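Local coordinates for protein putative oxidoreductase (Mycobacterium avium, PDB 3QHA) that probably catalyses NAD(P)-dependent oxidation or reduction of a small hydroxy acid, as in the 3-hydroxyisobutyrate and 6-phosphogluconate dehydrogenase family, at residues D72-T77 against P97-A102; I21-M26 against V41-I46; S64-A69 against V88-G93; I76-D81 against I103-S108; A28-R33 against A136-G141. All coordinates share one frame; numbering follows the deposited sequence.

Interaction 1 of 5, residues D72-T77 against P97-A102; sequences DLIHIT and PGTVIA
L73, I74 and H75 pair in parallel with V100, I101 and A102, joining neighbouring central strands of the Rossmann fold; helix 81-92 makes the beta-alpha-beta crossover between them. Four backbone bonds zip the pair: V100 N gives to D72 O and I74 N to V100 O, while A102 N to I74 O and I76 N to A102 O are the shortest, each 2.8 Å. Just before the strands pair, D72 O takes a second proton from a water that also donates to G98 O and so bridges the two carbonyls. I76 can be followed outward on the face it shares with I74 and I101. Its CB lies 4.0 Å from A102 O; CG1 stands anti to the carbonyl carbon (chi1 -63°) and the chain then runs extended, carrying CD1 to I101 CG2 at 3.5 Å, a tight methyl contact. The same CD1 meets V88 and L91 of helix 81-92, which roofs this face. I74 reaches the other way, its CD1 resting on T99 CG2 at 3.7 Å. On the opposite face L73 swings CG anti to its backbone N (chi1 174°), which brings CD1 back over V100, 3.7 Å from both CB and CG1. Helix 151-164 covers these groups through I157, A160 and F161. H75 sits farther along on that face; its ND1 is hydrogen-bonded to H104 NE2, while A102 CB approaches the imidazole obliquely, 3.9 Å from H75 ND1.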
# COMPACT_ATOMS: atom_id res chain seq x y z
N ASP B 72 -22.27 -20.31 -21.96
CA ASP B 72 -22.05 -21.24 -20.85
C ASP B 72 -21.68 -20.52 -19.56
O ASP B 72 -22.07 -20.95 -18.47
CB ASP B 72 -20.92 -22.23 -21.18
CG ASP B 72 -21.21 -23.05 -22.43
OD1 ASP B 72 -20.34 -23.07 -23.32
OD2 ASP B 72 -22.29 -23.66 -22.51
N LEU B 73 -20.91 -19.44 -19.68
CA LEU B 73 -20.44 -18.67 -18.53
C LEU B 73 -20.67 -17.19 -18.80
O LEU B 73 -20.03 -16.61 -19.68
CB LEU B 73 -18.96 -18.95 -18.26
CG LEU B 73 -18.26 -18.13 -17.17
CD1 LEU B 73 -18.97 -18.25 -15.82
CD2 LEU B 73 -16.81 -18.56 -17.05
N ILE B 74 -21.57 -16.59 -18.03
CA ILE B 74 -22.03 -15.23 -18.28
C ILE B 74 -21.54 -14.30 -17.19
O ILE B 74 -21.87 -14.47 -16.02
CB ILE B 74 -23.57 -15.17 -18.32
CG1 ILE B 74 -24.12 -16.08 -19.42
CG2 ILE B 74 -24.05 -13.74 -18.53
CD1 ILE B 74 -25.59 -16.38 -19.28
N HIS B 75 -20.75 -13.30 -17.59
CA HIS B 75 -20.17 -12.34 -16.66
C HIS B 75 -21.03 -11.09 -16.57
O HIS B 75 -21.49 -10.58 -17.60
CB HIS B 75 -18.76 -11.97 -17.11
CG HIS B 75 -17.81 -13.12 -17.16
ND1 HIS B 75 -17.09 -13.55 -16.07
CD2 HIS B 75 -17.44 -13.93 -18.19
CE1 HIS B 75 -16.33 -14.58 -16.41
NE2 HIS B 75 -16.53 -14.83 -17.69
N ILE B 76 -21.24 -10.58 -15.36
CA ILE B 76 -22.04 -9.38 -15.15
C ILE B 76 -21.27 -8.33 -14.33
O ILE B 76 -20.86 -8.59 -13.20
CB ILE B 76 -23.36 -9.70 -14.42
CG1 ILE B 76 -24.23 -10.63 -15.26
CG2 ILE B 76 -24.14 -8.42 -14.10
CD1 ILE B 76 -25.44 -11.16 -14.52
N THR B 77 -21.09 -7.15 -14.93
CA THR B 77 -20.50 -6.00 -14.25
C THR B 77 -21.36 -4.77 -14.55
O THR B 77 -21.23 -4.17 -15.61
CB THR B 77 -19.05 -5.73 -14.72
OG1 THR B 77 -18.25 -6.90 -14.50
CG2 THR B 77 -18.44 -4.55 -13.96
N PRO B 97 -30.00 -25.10 -18.59
CA PRO B 97 -29.55 -25.70 -17.33
C PRO B 97 -28.04 -25.94 -17.30
O PRO B 97 -27.46 -26.32 -18.32
CB PRO B 97 -30.30 -27.04 -17.29
CG PRO B 97 -31.52 -26.81 -18.09
CD PRO B 97 -31.14 -25.84 -19.17
N GLY B 98 -27.42 -25.69 -16.15
CA GLY B 98 -25.97 -25.82 -16.01
C GLY B 98 -25.18 -24.55 -16.30
O GLY B 98 -23.97 -24.51 -16.08
N THR B 99 -25.85 -23.51 -16.80
CA THR B 99 -25.22 -22.21 -17.04
C THR B 99 -24.68 -21.62 -15.74
O THR B 99 -25.29 -21.76 -14.68
CB THR B 99 -26.23 -21.20 -17.65
OG1 THR B 99 -26.70 -21.70 -18.91
CG2 THR B 99 -25.57 -19.84 -17.86
N VAL B 100 -23.53 -20.95 -15.84
CA VAL B 100 -22.95 -20.24 -14.70
C VAL B 100 -23.03 -18.73 -14.92
O VAL B 100 -22.73 -18.24 -16.01
CB VAL B 100 -21.48 -20.62 -14.47
CG1 VAL B 100 -20.94 -19.94 -13.21
CG2 VAL B 100 -21.32 -22.14 -14.37
N ILE B 101 -23.45 -18.00 -13.89
CA ILE B 101 -23.47 -16.55 -13.92
C ILE B 101 -22.48 -16.02 -12.88
O ILE B 101 -22.61 -16.34 -11.70
CB ILE B 101 -24.87 -15.99 -13.61
CG1 ILE B 101 -25.89 -16.55 -14.61
CG2 ILE B 101 -24.87 -14.47 -13.65
CD1 ILE B 101 -27.29 -15.98 -14.46
N ALA B 102 -21.51 -15.24 -13.34
CA ALA B 102 -20.49 -14.65 -12.47
C ALA B 102 -20.71 -13.15 -12.29
O ALA B 102 -20.68 -12.41 -13.27
CB ALA B 102 -19.10 -14.92 -13.03
O HOH W 1 -21.64 -23.76 -17.70

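Interaction 2 of 5, residues I21-M26 against V41-I46; sequences IGLGNM and VTVYDI
D45 OD1 has two partners: L23 N donates to it at 2.9 Å, nearly straight at 170°, and R47 NH2 forms a salt bridge with it. The amide uses the anti lone pair, the one turned away from OD2. This is the corner of a Rossmann fold that typically binds the dinucleotide, where the glycine-rich loop after strand 18-21 passes the end of strand 41-44; G22 and G24 fit the GxGxxG pattern, consistent with a cofactor site here. An acidic residue at the end of this second strand is, in many NAD-dependent relatives, the one that meets the adenosine ribose, a role that D45 may share. Just before the aspartate the strands make their last parallel bond, G22 N to Y44 O at 3.1 Å, and I21 CA also leans on that carbonyl. With CG anti to the backbone N (chi1 -172°), D45 turns its carboxylate to the loop at L23 N, its CB and L23 CG packing at 3.9 Å as the two side chains run past each other in opposite directions. L23 continues toward helix 48-55, and its CD1 meets V43 crosswise, 4.1 Å from V43 CB.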
# COMPACT_ATOMS: atom_id res chain seq x y z
N ILE B 21 -22.06 -8.91 -19.77
CA ILE B 21 -23.07 -7.86 -19.69
C ILE B 21 -22.52 -6.70 -18.86
O ILE B 21 -22.13 -6.88 -17.70
CB ILE B 21 -24.38 -8.39 -19.07
CG1 ILE B 21 -24.95 -9.51 -19.95
CG2 ILE B 21 -25.39 -7.26 -18.91
CD1 ILE B 21 -26.19 -10.16 -19.37
N GLY B 22 -22.47 -5.51 -19.47
CA GLY B 22 -21.92 -4.31 -18.84
C GLY B 22 -20.50 -4.01 -19.31
O GLY B 22 -19.55 -4.65 -18.86
N LEU B 23 -20.36 -3.04 -20.22
CA LEU B 23 -19.07 -2.69 -20.81
C LEU B 23 -18.61 -1.30 -20.37
O LEU B 23 -18.23 -0.46 -21.20
CB LEU B 23 -19.15 -2.76 -22.35
CG LEU B 23 -19.58 -4.10 -22.94
CD1 LEU B 23 -19.74 -4.00 -24.45
CD2 LEU B 23 -18.60 -5.20 -22.58
N GLY B 24 -18.63 -1.07 -19.06
CA GLY B 24 -18.16 0.19 -18.49
C GLY B 24 -16.65 0.20 -18.32
O GLY B 24 -15.94 -0.53 -19.02
N ASN B 25 -16.16 1.00 -17.38
CA ASN B 25 -14.72 1.19 -17.22
C ASN B 25 -13.95 -0.04 -16.72
O ASN B 25 -12.73 -0.12 -16.88
CB ASN B 25 -14.43 2.40 -16.32
CG ASN B 25 -14.66 3.73 -17.04
OD1 ASN B 25 -14.70 3.79 -18.27
ND2 ASN B 25 -14.81 4.80 -16.26
N MET B 26 -14.67 -1.00 -16.11
CA MET B 26 -14.08 -2.29 -15.75
C MET B 26 -14.57 -3.42 -16.65
O MET B 26 -13.78 -4.29 -17.04
CB MET B 26 -14.36 -2.63 -14.28
CG MET B 26 -13.44 -1.92 -13.28
SD MET B 26 -11.68 -2.36 -13.42
CE MET B 26 -11.74 -4.14 -13.21
N VAL B 41 -16.10 -14.45 -26.89
CA VAL B 41 -17.02 -13.76 -25.99
C VAL B 41 -18.13 -13.05 -26.76
O VAL B 41 -17.90 -12.49 -27.83
CB VAL B 41 -16.29 -12.76 -25.07
CG1 VAL B 41 -15.64 -11.65 -25.89
CG2 VAL B 41 -17.24 -12.19 -24.03
N THR B 42 -19.34 -13.10 -26.21
CA THR B 42 -20.50 -12.39 -26.74
C THR B 42 -20.87 -11.31 -25.74
O THR B 42 -21.06 -11.59 -24.55
CB THR B 42 -21.70 -13.34 -26.94
OG1 THR B 42 -21.35 -14.35 -27.89
CG2 THR B 42 -22.92 -12.58 -27.42
N VAL B 43 -20.99 -10.07 -26.21
CA VAL B 43 -21.14 -8.94 -25.30
C VAL B 43 -22.46 -8.22 -25.51
O VAL B 43 -23.04 -8.25 -26.59
CB VAL B 43 -19.99 -7.92 -25.47
CG1 VAL B 43 -18.65 -8.57 -25.14
CG2 VAL B 43 -19.98 -7.34 -26.88
N TYR B 44 -22.92 -7.57 -24.44
CA TYR B 44 -24.05 -6.68 -24.53
C TYR B 44 -23.93 -5.50 -23.57
O TYR B 44 -23.57 -5.65 -22.41
CB TYR B 44 -25.37 -7.41 -24.26
CG TYR B 44 -26.54 -6.46 -24.29
CD1 TYR B 44 -27.13 -6.09 -25.49
CD2 TYR B 44 -27.02 -5.89 -23.12
CE1 TYR B 44 -28.19 -5.20 -25.52
CE2 TYR B 44 -28.08 -5.01 -23.14
CZ TYR B 44 -28.66 -4.66 -24.34
OH TYR B 44 -29.72 -3.78 -24.36
N ASP B 45 -24.23 -4.31 -24.10
CA ASP B 45 -24.40 -3.11 -23.31
C ASP B 45 -25.39 -2.24 -24.07
O ASP B 45 -25.34 -2.18 -25.31
CB ASP B 45 -23.06 -2.39 -23.13
CG ASP B 45 -23.14 -1.22 -22.16
OD1 ASP B 45 -22.50 -1.29 -21.08
OD2 ASP B 45 -23.84 -0.23 -22.46
N ILE B 46 -26.28 -1.56 -23.35
CA ILE B 46 -27.32 -0.75 -23.99
C ILE B 46 -26.74 0.43 -24.78
O ILE B 46 -27.36 0.92 -25.71
CB ILE B 46 -28.39 -0.24 -22.98
CG1 ILE B 46 -27.79 0.76 -21.99
CG2 ILE B 46 -29.02 -1.42 -22.24
CD1 ILE B 46 -28.77 1.23 -20.93

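Interaction 3 of 5, residues S64-A69 against V88-G93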
# COMPACT_ATOMS: atom_id res chain seq x y z
N SER B 64 -29.50 -8.39 -27.15
CA SER B 64 -30.22 -8.22 -25.89
C SER B 64 -29.58 -9.06 -24.79
O SER B 64 -28.73 -9.91 -25.05
CB SER B 64 -31.68 -8.65 -26.06
OG SER B 64 -31.77 -10.02 -26.42
N VAL B 65 -29.99 -8.80 -23.55
CA VAL B 65 -29.56 -9.63 -22.41
C VAL B 65 -30.03 -11.07 -22.59
O VAL B 65 -29.32 -12.01 -22.23
CB VAL B 65 -30.09 -9.06 -21.08
CG1 VAL B 65 -29.77 -10.01 -19.93
CG2 VAL B 65 -29.50 -7.68 -20.81
N ALA B 66 -31.23 -11.24 -23.14
CA ALA B 66 -31.79 -12.57 -23.40
C ALA B 66 -30.97 -13.36 -24.41
O ALA B 66 -30.87 -14.59 -24.33
CB ALA B 66 -33.24 -12.45 -23.87
N ASP B 67 -30.39 -12.65 -25.37
CA ASP B 67 -29.50 -13.24 -26.37
C ASP B 67 -28.23 -13.81 -25.72
O ASP B 67 -27.78 -14.90 -26.06
CB ASP B 67 -29.13 -12.19 -27.43
CG ASP B 67 -28.52 -12.80 -28.69
OD1 ASP B 67 -28.50 -14.04 -28.83
OD2 ASP B 67 -28.07 -12.02 -29.56
N VAL B 68 -27.69 -13.06 -24.76
CA VAL B 68 -26.45 -13.43 -24.07
C VAL B 68 -26.61 -14.73 -23.26
O VAL B 68 -25.64 -15.45 -23.03
CB VAL B 68 -25.96 -12.29 -23.13
CG1 VAL B 68 -24.68 -12.69 -22.41
CG2 VAL B 68 -25.74 -11.02 -23.93
N ALA B 69 -27.85 -15.03 -22.86
CA ALA B 69 -28.15 -16.22 -22.06
C ALA B 69 -27.77 -17.56 -22.70
O ALA B 69 -27.74 -18.59 -22.02
CB ALA B 69 -29.63 -16.24 -21.68
N VAL B 88 -29.91 -10.77 -14.05
CA VAL B 88 -29.96 -12.21 -13.79
C VAL B 88 -31.41 -12.71 -13.89
O VAL B 88 -31.65 -13.82 -14.38
CB VAL B 88 -29.36 -12.61 -12.41
CG1 VAL B 88 -28.03 -11.90 -12.16
CG2 VAL B 88 -30.34 -12.35 -11.27
N GLY B 89 -32.36 -11.90 -13.44
CA GLY B 89 -33.78 -12.19 -13.60
C GLY B 89 -34.20 -12.33 -15.06
O GLY B 89 -35.04 -13.16 -15.39
N GLU B 90 -33.61 -11.50 -15.92
CA GLU B 90 -33.84 -11.57 -17.36
C GLU B 90 -33.15 -12.80 -17.97
O GLU B 90 -33.73 -13.50 -18.80
CB GLU B 90 -33.35 -10.27 -18.03
CG GLU B 90 -33.30 -10.27 -19.57
CD GLU B 90 -34.67 -10.13 -20.23
OE1 GLU B 90 -35.69 -10.08 -19.52
OE2 GLU B 90 -34.71 -10.07 -21.48
N LEU B 91 -31.91 -13.04 -17.55
CA LEU B 91 -31.15 -14.22 -17.99
C LEU B 91 -31.79 -15.54 -17.56
O LEU B 91 -31.70 -16.54 -18.28
CB LEU B 91 -29.72 -14.16 -17.44
CG LEU B 91 -28.75 -13.12 -18.01
CD1 LEU B 91 -27.48 -13.08 -17.18
CD2 LEU B 91 -28.44 -13.40 -19.47
N ALA B 92 -32.42 -15.54 -16.39
CA ALA B 92 -32.94 -16.77 -15.77
C ALA B 92 -34.00 -17.48 -16.61
O ALA B 92 -34.13 -18.70 -16.54
CB ALA B 92 -33.49 -16.46 -14.37
N GLY B 93 -34.76 -16.71 -17.39
CA GLY B 93 -35.79 -17.27 -18.26
C GLY B 93 -35.29 -17.78 -19.61
O GLY B 93 -36.07 -18.35 -20.38
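This is an apolar helix-to-helix contact on one side of the sheet, between the short, weakly bonded helix 65-68 and the last turns of helix 81-92. L91 is the central side chain: its CG lies anti to the carbonyl carbon (chi1 -70°), and CD2 is driven between V65 and A69. L91 CD2 comes 3.7 Å from V65 CG1 and 3.8 Å from A69 CB, and it also closes on the backbone, 3.2 Å from V65 O. V65 meets L91 at about a right angle and turns the same CG1 to E90, whose CG lies 3.6 Å away. E90, on the exposed side, bends at chi2 (76°), so its aliphatic part covers V65 while the carboxylate swings across to A66, with OE2 3.7 Å from A66 CB. The short helix is started by S64, its N-cap, whose OG accepts from D67 N at 3.2 Å. Beneath the pair, I21, I74 and I76 of the sheet receive V65, V68 and L91, so both helices rest on the same strands. Such helices laid side by side over a parallel sheet form one layer of the three-layer alpha/beta/alpha sandwich typical of Rossmann NAD(P)-binding domains.

Interaction 4 of 5, residues I76-D81 against I103-S108; sequences ITVLDD and IHSTIS
H104 N donates to I76 O at 2.9 Å, nearly straight at 176°, the last rung before the strands give way to loops. This inner end is closely packed. T77 crosses H104 at about a right angle, its OG1 near the plane of the imidazole at the ring edge and 3.4 Å from H104 CB. Both polar groups have firm partners elsewhere: T77 OG1 bonds Y20 OH, while H104 ND1 is bonded to A129 O, which, with the ring's other nitrogen held by H75, should fix its rotation. S105 fills the next step. Its OG sits between the backbone N and the carbonyl carbon (chi1 52°), which aims it at the opposite loop, where it accepts from V78 N at 3.1 Å. These are the two loops at the C-terminal ends of adjacent parallel strands, each leading into a helix; in Rossmann folds the cofactor and substrate gather at this edge of the sheet. Farther out the packing thins. D80 turns from the partner loop to cap helix 81-92, OD1 taking Q83 N. T106, on the exposed side, also packs on L261 of the second subunit. The loops close again at D81, whose OD1 accepts from S108 N at 3.0 Å through its syn lone pair, the side facing OD2. T111 OG1 also bonds D81 OD1, so the start of helix 81-92 is pinned to that of helix 109-119. OD2 of D81 lies 3.4 Å from I107 CA.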
# COMPACT_ATOMS: atom_id res chain seq x y z
N ILE B 76 -21.24 -10.58 -15.36
CA ILE B 76 -22.04 -9.38 -15.15
C ILE B 76 -21.27 -8.33 -14.33
O ILE B 76 -20.86 -8.59 -13.20
CB ILE B 76 -23.36 -9.70 -14.42
CG1 ILE B 76 -24.23 -10.63 -15.26
CG2 ILE B 76 -24.14 -8.42 -14.10
CD1 ILE B 76 -25.44 -11.16 -14.52
N THR B 77 -21.09 -7.15 -14.93
CA THR B 77 -20.50 -6.00 -14.25
C THR B 77 -21.36 -4.77 -14.55
O THR B 77 -21.23 -4.17 -15.61
CB THR B 77 -19.05 -5.73 -14.72
OG1 THR B 77 -18.25 -6.90 -14.50
CG2 THR B 77 -18.44 -4.55 -13.96
N VAL B 78 -22.23 -4.42 -13.60
CA VAL B 78 -23.13 -3.27 -13.76
C VAL B 78 -23.09 -2.38 -12.51
O VAL B 78 -22.25 -2.58 -11.64
CB VAL B 78 -24.58 -3.74 -14.10
CG1 VAL B 78 -24.61 -4.38 -15.48
CG2 VAL B 78 -25.10 -4.70 -13.03
N LEU B 79 -23.99 -1.40 -12.42
CA LEU B 79 -23.85 -0.31 -11.45
C LEU B 79 -24.04 -0.71 -9.99
O LEU B 79 -23.24 -0.32 -9.14
CB LEU B 79 -24.83 0.82 -11.79
N ASP B 80 -25.09 -1.48 -9.70
CA ASP B 80 -25.52 -1.73 -8.32
C ASP B 80 -26.35 -3.02 -8.18
O ASP B 80 -26.62 -3.68 -9.18
CB ASP B 80 -26.32 -0.52 -7.80
CG ASP B 80 -27.52 -0.16 -8.68
OD1 ASP B 80 -28.12 -1.07 -9.30
OD2 ASP B 80 -27.88 1.03 -8.74
N ASP B 81 -26.73 -3.36 -6.94
CA ASP B 81 -27.54 -4.57 -6.68
C ASP B 81 -28.78 -4.64 -7.54
O ASP B 81 -29.02 -5.64 -8.21
CB ASP B 81 -28.01 -4.63 -5.22
CG ASP B 81 -26.92 -4.99 -4.26
OD1 ASP B 81 -27.01 -6.06 -3.62
OD2 ASP B 81 -25.96 -4.19 -4.14
N ILE B 103 -20.93 -12.72 -11.05
CA ILE B 103 -21.16 -11.31 -10.75
C ILE B 103 -19.88 -10.65 -10.23
O ILE B 103 -19.32 -11.07 -9.22
CB ILE B 103 -22.27 -11.14 -9.70
CG1 ILE B 103 -23.54 -11.88 -10.14
CG2 ILE B 103 -22.58 -9.66 -9.49
CD1 ILE B 103 -24.59 -11.98 -9.05
N HIS B 104 -19.42 -9.61 -10.94
CA HIS B 104 -18.15 -8.95 -10.63
C HIS B 104 -18.30 -7.57 -9.99
O HIS B 104 -17.35 -7.06 -9.40
CB HIS B 104 -17.31 -8.81 -11.89
CG HIS B 104 -17.07 -10.11 -12.60
ND1 HIS B 104 -16.33 -11.13 -12.04
CD2 HIS B 104 -17.46 -10.55 -13.81
CE1 HIS B 104 -16.27 -12.15 -12.88
NE2 HIS B 104 -16.95 -11.82 -13.97
N SER B 105 -19.47 -6.95 -10.12
CA SER B 105 -19.68 -5.61 -9.57
C SER B 105 -20.21 -5.68 -8.14
O SER B 105 -20.53 -6.76 -7.64
CB SER B 105 -20.63 -4.81 -10.45
OG SER B 105 -21.83 -5.53 -10.70
N THR B 106 -20.30 -4.53 -7.49
CA THR B 106 -20.65 -4.46 -6.08
C THR B 106 -22.07 -4.97 -5.81
O THR B 106 -23.04 -4.53 -6.44
CB THR B 106 -20.49 -3.04 -5.53
OG1 THR B 106 -19.14 -2.60 -5.74
CG2 THR B 106 -20.80 -3.01 -4.03
N ILE B 107 -22.16 -5.91 -4.87
CA ILE B 107 -23.43 -6.39 -4.34
C ILE B 107 -23.29 -6.58 -2.83
O ILE B 107 -22.17 -6.64 -2.30
CB ILE B 107 -23.86 -7.72 -5.01
CG1 ILE B 107 -22.79 -8.81 -4.83
CG2 ILE B 107 -24.16 -7.50 -6.49
CD1 ILE B 107 -23.08 -10.09 -5.60
N SER B 108 -24.42 -6.64 -2.13
CA SER B 108 -24.43 -7.02 -0.72
C SER B 108 -24.14 -8.52 -0.66
O SER B 108 -24.38 -9.23 -1.64
CB SER B 108 -25.80 -6.72 -0.10
OG SER B 108 -26.81 -7.55 -0.66

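Interaction 5 of 5, residues A28-R33 against A136-G141; sequences APMATR and AAAARG
R33 leaves its helix with CG anti to the backbone N (chi1 168°), bends at chi2 (66°) and then runs straight, which lays the side chain across the end of helix 135-140. The contact pairs that helix with helix 27-33, the one following the glycine-rich loop of the Rossmann fold; their axes approach to 7.3 Å and run nearly parallel, 15° apart. Spacing so close rests on small residues. P29 CB meets A138 CB at 3.8 Å and A139 CB a little farther off, while A138 CB also faces the backbone at M30 N. The carbonyls P29 O and A138 O come near each other here, two acceptors with no bond between them. M30 points its CB away, although its CG grazes A138 CB, and its side chain goes on to Y20, T77 and L143. From CB onward R33 follows the partner helix: CB is 3.5 Å from A138 O, CD passes A139 O, and NE lies 3.5 Å from G141 CA. G141 ends helix 135-140 in a Schellman motif, its positive phi turning the chain out of the last turn; having no side chain, it lets the arginine pass this near. R33 NE is hydrogen-bonded to H163 O, which ties the end of helix 151-164 to the pair. R140 points outward, in a salt bridge with E142 and packed on L222 of the second subunit. Its carbonyl faces back, R140 O lying 3.7 Å above the R33 guanidinium plane, over the centre of the group.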
# COMPACT_ATOMS: atom_id res chain seq x y z
N ALA B 28 -15.53 -3.37 -19.83
CA ALA B 28 -14.98 -3.29 -21.19
C ALA B 28 -13.59 -3.91 -21.32
O ALA B 28 -13.38 -4.74 -22.20
CB ALA B 28 -14.98 -1.84 -21.68
N PRO B 29 -12.63 -3.50 -20.46
CA PRO B 29 -11.29 -4.11 -20.53
C PRO B 29 -11.27 -5.60 -20.20
O PRO B 29 -10.51 -6.35 -20.82
CB PRO B 29 -10.47 -3.30 -19.52
CG PRO B 29 -11.40 -2.40 -18.81
CD PRO B 29 -12.69 -2.36 -19.53
N MET B 30 -12.08 -6.03 -19.24
CA MET B 30 -12.28 -7.46 -18.97
C MET B 30 -12.78 -8.19 -20.21
O MET B 30 -12.18 -9.17 -20.64
CB MET B 30 -13.26 -7.70 -17.82
CG MET B 30 -12.62 -8.22 -16.56
SD MET B 30 -13.83 -8.74 -15.35
CE MET B 30 -14.21 -7.16 -14.61
N ALA B 31 -13.89 -7.71 -20.76
CA ALA B 31 -14.49 -8.34 -21.94
C ALA B 31 -13.54 -8.30 -23.13
O ALA B 31 -13.53 -9.21 -23.96
CB ALA B 31 -15.82 -7.68 -22.29
N THR B 32 -12.74 -7.23 -23.22
CA THR B 32 -11.72 -7.12 -24.27
C THR B 32 -10.65 -8.20 -24.12
O THR B 32 -10.20 -8.77 -25.12
CB THR B 32 -11.06 -5.72 -24.25
OG1 THR B 32 -12.06 -4.71 -24.43
CG2 THR B 32 -10.03 -5.60 -25.37
N ARG B 33 -10.23 -8.46 -22.89
CA ARG B 33 -9.28 -9.55 -22.61
C ARG B 33 -9.88 -10.90 -23.03
O ARG B 33 -9.17 -11.75 -23.57
CB ARG B 33 -8.92 -9.57 -21.12
CG ARG B 33 -8.17 -10.82 -20.64
CD ARG B 33 -6.78 -10.92 -21.26
NE ARG B 33 -6.06 -12.10 -20.80
CZ ARG B 33 -4.86 -12.48 -21.25
NH1 ARG B 33 -4.23 -11.78 -22.18
NH2 ARG B 33 -4.29 -13.58 -20.76
N ALA B 136 -6.27 -1.28 -16.08
CA ALA B 136 -5.06 -1.70 -16.79
C ALA B 136 -4.81 -3.19 -16.59
O ALA B 136 -4.58 -3.93 -17.56
CB ALA B 136 -3.86 -0.89 -16.34
N ALA B 137 -4.86 -3.63 -15.34
CA ALA B 137 -4.78 -5.05 -14.99
C ALA B 137 -5.84 -5.86 -15.73
O ALA B 137 -5.57 -6.99 -16.17
CB ALA B 137 -4.92 -5.24 -13.49
N ALA B 138 -7.03 -5.29 -15.86
CA ALA B 138 -8.16 -5.96 -16.51
C ALA B 138 -7.89 -6.24 -17.98
O ALA B 138 -8.21 -7.32 -18.48
CB ALA B 138 -9.43 -5.13 -16.35
N ALA B 139 -7.31 -5.27 -18.68
CA ALA B 139 -6.95 -5.43 -20.09
C ALA B 139 -5.85 -6.48 -20.29
O ALA B 139 -5.83 -7.18 -21.31
CB ALA B 139 -6.52 -4.09 -20.69
N ARG B 140 -4.94 -6.60 -19.32
CA ARG B 140 -3.78 -7.50 -19.41
C ARG B 140 -4.05 -8.92 -18.92
O ARG B 140 -3.20 -9.80 -19.07
CB ARG B 140 -2.60 -6.92 -18.62
CG ARG B 140 -2.02 -5.63 -19.19
CD ARG B 140 -0.65 -5.33 -18.59
NE ARG B 140 -0.69 -5.30 -17.12
CZ ARG B 140 -0.77 -4.21 -16.36
NH1 ARG B 140 -0.82 -2.99 -16.90
NH2 ARG B 140 -0.81 -4.34 -15.04
N GLY B 141 -5.21 -9.15 -18.32
CA GLY B 141 -5.54 -10.44 -17.74
C GLY B 141 -4.78 -10.71 -16.45
O GLY B 141 -4.42 -11.86 -16.18

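From the N terminus, interaction 2 closes the first short loop, joining the glycine-rich turn after strand 18-21 to strand 41-44. Interaction 5 opens between those two segments and so crosses it; its long loop, reaching helix 135-140, contains interactions 1, 3 and 4 entirely. Interaction 3 opens next and crosses 1 and 4, because helix 81-92 lies within both of their loops. Interactions 1 and 4 share I76 and T77, one continuing the other from paired strands into the loops beyond. I21 bonds to H75 and T77, which continues the sheet from interaction 2 to interaction 1 and the start of interaction 4; interaction 3 lies over one face of it, and M30 brings interaction 5 to T77.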